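Local structure of allantoicase (1O59) at residues H121-D132 against R145-G156. The protein hydrolyses allantoate to (S)-ureidoglycolate and urea, a step of allantoin degradation that lets yeast use purines as a secondary nitrogen source. Sequence-based numbering, arbitrary orientation.
Sequences HAPFVSIEALYD and RWVEIVEKFECG
Leu130 lays its CD2 methyl over one face of the Trp146 indole, nearly over its centre and 3.8 Å from the centroid of the five-membered ring, a CH-pi contact; at the edge, in plane, lies the backbone N of Ala129. CG of Leu130 sits between its backbone N and carbonyl carbon (chi1 75°), a turn that carries the methyl over the ring. Lys178 adds a cation-pi contact with the indole, and Trp146 NE1 donates to Val140 O. Replacing Trp146 with an alanine would probably leave Leu130 CD2 without its aromatic platform, Lys178 without its cation-pi partner and Val140 O without this donor. The other leucine branch, CD1, lies over the guanidinium of Arg145, whose NH1 donates in its own plane to the anti side of Asp132 OD1 at 3.3 Å, the two flat groups turned 81° apart; Asp143 forms a second salt bridge with Arg145. At the far end, Gly156 CA makes an off-centre CH-pi contact with the His121 ring, and the Phe153 ring has Val125 CB over one face, offset toward the rim. Strands 124-130 and 147-154 pair antiparallel, and a classic beta bulge interrupts the register: Ile149 and Val150 both face Ile127. The carbonyl O of Ile127 accepts from Ile149 N at 2.8 Å and Val150 N at 2.9 Å, while Ile127 N returns a nearly straight bond (173°) to Val150 O. Val125, Ile127, Ala129, Val150 and Phe153 occupy one face, where Ile127 also touches Phe163 and Phe190. On the other, water 2 donates to Glu128 OE2 and Glu148 OE1, 5.2 Å apart; these like charges probably tolerate each other because Lys178 and Lys180 form salt bridges with Glu128. The chemistry thus divides this sheet edge into an apolar face packed inward and a largely polar one around Glu128 and Glu148, bridged there by a water.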
# COMPACT_ATOMS: atom_id res chain seq x y z
N HIS A 121 -24.42 -0.93 6.92
CA HIS A 121 -23.01 -0.71 7.15
C HIS A 121 -22.65 -1.12 8.57
O HIS A 121 -23.49 -1.10 9.45
CB HIS A 121 -22.66 0.75 6.95
CG HIS A 121 -23.44 1.68 7.84
ND1 HIS A 121 -22.95 2.14 9.04
CD2 HIS A 121 -24.69 2.18 7.72
CE1 HIS A 121 -23.86 2.90 9.61
NE2 HIS A 121 -24.93 2.93 8.84
N ALA A 122 -21.39 -1.53 8.78
CA ALA A 122 -20.82 -1.69 10.12
C ALA A 122 -21.12 -0.44 10.98
O ALA A 122 -20.72 0.66 10.58
CB ALA A 122 -19.32 -1.84 10.01
N PRO A 123 -21.81 -0.60 12.12
CA PRO A 123 -22.08 0.53 13.01
C PRO A 123 -20.87 1.02 13.77
O PRO A 123 -20.75 2.21 14.04
CB PRO A 123 -23.10 -0.03 14.02
CG PRO A 123 -23.51 -1.32 13.48
CD PRO A 123 -22.42 -1.84 12.63
N PHE A 124 -20.00 0.09 14.16
CA PHE A 124 -18.82 0.40 14.92
C PHE A 124 -17.75 -0.60 14.54
O PHE A 124 -18.03 -1.77 14.28
CB PHE A 124 -19.04 0.31 16.42
CG PHE A 124 -20.03 1.30 16.99
CD1 PHE A 124 -21.37 0.95 17.12
CD2 PHE A 124 -19.63 2.54 17.43
CE1 PHE A 124 -22.30 1.84 17.67
CE2 PHE A 124 -20.53 3.44 17.96
CZ PHE A 124 -21.87 3.10 18.09
N VAL A 125 -16.52 -0.13 14.56
CA VAL A 125 -15.36 -0.92 14.23
C VAL A 125 -14.33 -0.68 15.32
O VAL A 125 -14.24 0.41 15.90
CB VAL A 125 -14.83 -0.50 12.83
CG1 VAL A 125 -13.39 -0.80 12.66
CG2 VAL A 125 -15.64 -1.18 11.68
N SER A 126 -13.58 -1.73 15.66
CA SER A 126 -12.32 -1.57 16.38
C SER A 126 -11.26 -2.45 15.68
O SER A 126 -11.59 -3.35 14.88
CB SER A 126 -12.46 -1.83 17.90
OG SER A 126 -12.63 -3.20 18.24
N ILE A 127 -9.99 -2.13 15.94
CA ILE A 127 -8.87 -2.87 15.40
C ILE A 127 -7.87 -3.27 16.47
O ILE A 127 -7.49 -2.47 17.34
CB ILE A 127 -8.17 -2.07 14.30
CG1 ILE A 127 -9.20 -1.53 13.29
CG2 ILE A 127 -7.16 -2.96 13.55
CD1 ILE A 127 -8.64 -0.45 12.34
N GLU A 128 -7.48 -4.54 16.39
CA GLU A 128 -6.43 -5.14 17.24
C GLU A 128 -5.34 -5.68 16.35
O GLU A 128 -5.53 -5.86 15.13
CB GLU A 128 -7.01 -6.26 18.07
CG GLU A 128 -8.29 -5.88 18.80
CD GLU A 128 -8.77 -6.94 19.80
OE1 GLU A 128 -8.32 -8.09 19.74
OE2 GLU A 128 -9.64 -6.61 20.64
N ALA A 129 -4.18 -5.92 16.95
CA ALA A 129 -3.03 -6.47 16.23
C ALA A 129 -2.25 -7.43 17.09
O ALA A 129 -2.34 -7.41 18.30
CB ALA A 129 -2.13 -5.35 15.72
N LEU A 130 -1.50 -8.30 16.43
CA LEU A 130 -0.50 -9.08 17.13
C LEU A 130 0.80 -9.32 16.35
O LEU A 130 0.89 -9.14 15.13
CB LEU A 130 -1.10 -10.40 17.66
CG LEU A 130 -1.45 -11.65 16.82
CD1 LEU A 130 -0.22 -12.34 16.16
CD2 LEU A 130 -2.16 -12.64 17.76
N TYR A 131 1.80 -9.74 17.11
CA TYR A 131 3.10 -10.06 16.60
C TYR A 131 3.35 -11.56 16.72
O TYR A 131 3.44 -12.10 17.82
CB TYR A 131 4.17 -9.32 17.40
CG TYR A 131 5.52 -9.56 16.84
CD1 TYR A 131 5.90 -8.92 15.67
CD2 TYR A 131 6.42 -10.44 17.43
CE1 TYR A 131 7.13 -9.14 15.10
CE2 TYR A 131 7.67 -10.66 16.87
CZ TYR A 131 8.01 -10.00 15.69
OH TYR A 131 9.22 -10.16 15.09
N ASP A 132 3.47 -12.22 15.57
CA ASP A 132 3.74 -13.65 15.50
C ASP A 132 5.00 -13.93 14.71
O ASP A 132 5.26 -13.32 13.68
CB ASP A 132 2.54 -14.35 14.90
CG ASP A 132 2.78 -15.81 14.66
OD1 ASP A 132 3.22 -16.51 15.60
OD2 ASP A 132 2.55 -16.33 13.55
N ARG A 145 -2.31 -12.79 22.43
CA ARG A 145 -1.39 -11.74 21.98
C ARG A 145 -2.08 -10.60 21.27
O ARG A 145 -1.43 -9.62 20.91
CB ARG A 145 -0.32 -12.32 21.07
CG ARG A 145 0.59 -13.30 21.79
CD ARG A 145 1.48 -14.14 20.89
NE ARG A 145 0.68 -14.92 19.95
CZ ARG A 145 1.17 -15.50 18.87
NH1 ARG A 145 2.45 -15.41 18.58
NH2 ARG A 145 0.36 -16.17 18.07
N TRP A 146 -3.39 -10.71 21.05
CA TRP A 146 -4.16 -9.60 20.49
C TRP A 146 -4.15 -8.35 21.38
O TRP A 146 -4.46 -8.40 22.58
CB TRP A 146 -5.60 -10.00 20.17
CG TRP A 146 -5.72 -10.92 19.01
CD1 TRP A 146 -6.17 -12.22 19.03
CD2 TRP A 146 -5.39 -10.62 17.65
NE1 TRP A 146 -6.15 -12.73 17.75
CE2 TRP A 146 -5.68 -11.78 16.89
CE3 TRP A 146 -4.88 -9.50 17.00
CZ2 TRP A 146 -5.46 -11.84 15.51
CZ3 TRP A 146 -4.68 -9.56 15.63
CH2 TRP A 146 -4.96 -10.72 14.90
N VAL A 147 -3.81 -7.23 20.76
CA VAL A 147 -3.68 -5.94 21.41
C VAL A 147 -4.49 -4.93 20.62
O VAL A 147 -4.25 -4.76 19.44
CB VAL A 147 -2.21 -5.48 21.40
CG1 VAL A 147 -2.06 -4.06 21.91
CG2 VAL A 147 -1.37 -6.38 22.28
N GLU A 148 -5.41 -4.25 21.28
CA GLU A 148 -6.16 -3.17 20.62
C GLU A 148 -5.29 -1.97 20.25
O GLU A 148 -4.55 -1.41 21.05
CB GLU A 148 -7.31 -2.70 21.51
CG GLU A 148 -8.22 -1.72 20.81
CD GLU A 148 -9.24 -1.13 21.74
OE1 GLU A 148 -10.38 -1.62 21.72
OE2 GLU A 148 -8.91 -0.16 22.47
N ILE A 149 -5.40 -1.55 19.00
CA ILE A 149 -4.61 -0.43 18.51
C ILE A 149 -5.49 0.70 17.95
O ILE A 149 -5.05 1.85 17.87
CB ILE A 149 -3.58 -0.91 17.47
CG1 ILE A 149 -4.26 -1.64 16.33
CG2 ILE A 149 -2.54 -1.80 18.12
CD1 ILE A 149 -3.38 -1.74 15.15
N VAL A 150 -6.74 0.37 17.60
CA VAL A 150 -7.72 1.38 17.29
C VAL A 150 -9.00 1.08 18.02
O VAL A 150 -9.67 0.08 17.75
CB VAL A 150 -7.98 1.47 15.80
CG1 VAL A 150 -9.03 2.54 15.50
CG2 VAL A 150 -6.64 1.75 15.05
N GLU A 151 -9.31 1.96 18.97
CA GLU A 151 -10.52 1.88 19.78
C GLU A 151 -11.78 1.96 18.94
O GLU A 151 -11.77 2.48 17.82
CB GLU A 151 -10.54 3.01 20.82
CG GLU A 151 -10.90 4.37 20.20
CD GLU A 151 -10.26 5.58 20.90
OE1 GLU A 151 -10.86 6.15 21.89
OE2 GLU A 151 -9.14 5.96 20.43
N LYS A 152 -12.86 1.47 19.52
CA LYS A 152 -14.17 1.37 18.88
C LYS A 152 -14.63 2.74 18.40
O LYS A 152 -14.64 3.70 19.15
CB LYS A 152 -15.17 0.76 19.87
CG LYS A 152 -16.48 0.33 19.27
CD LYS A 152 -17.59 0.22 20.34
CE LYS A 152 -18.17 -1.20 20.49
NZ LYS A 152 -19.41 -1.21 21.37
N PHE A 153 -15.00 2.83 17.13
CA PHE A 153 -15.54 4.07 16.61
C PHE A 153 -16.69 3.81 15.66
O PHE A 153 -16.75 2.79 14.99
CB PHE A 153 -14.46 4.91 15.92
CG PHE A 153 -13.86 4.28 14.66
CD1 PHE A 153 -14.48 4.44 13.42
CD2 PHE A 153 -12.65 3.58 14.72
CE1 PHE A 153 -13.92 3.88 12.28
CE2 PHE A 153 -12.07 3.04 13.60
CZ PHE A 153 -12.71 3.18 12.37
N GLU A 154 -17.57 4.78 15.61
CA GLU A 154 -18.78 4.75 14.81
C GLU A 154 -18.47 4.97 13.33
O GLU A 154 -17.64 5.80 12.97
CB GLU A 154 -19.73 5.84 15.30
CG GLU A 154 -21.15 5.72 14.80
CD GLU A 154 -22.11 6.67 15.51
OE1 GLU A 154 -21.64 7.62 16.22
OE2 GLU A 154 -23.36 6.46 15.40
N CYS A 155 -19.13 4.19 12.48
CA CYS A 155 -19.07 4.36 11.04
C CYS A 155 -20.42 4.81 10.51
O CYS A 155 -21.45 4.53 11.12
CB CYS A 155 -18.76 3.04 10.37
SG CYS A 155 -17.15 2.39 10.72
N GLY A 156 -20.40 5.49 9.37
CA GLY A 156 -21.61 5.86 8.65
C GLY A 156 -21.84 5.07 7.37
O GLY A 156 -20.97 4.30 6.93
O HOH W 1 -23.30 3.78 13.90
O HOH W 2 -10.58 -4.03 20.08
O HOH W 3 1.61 -9.44 20.28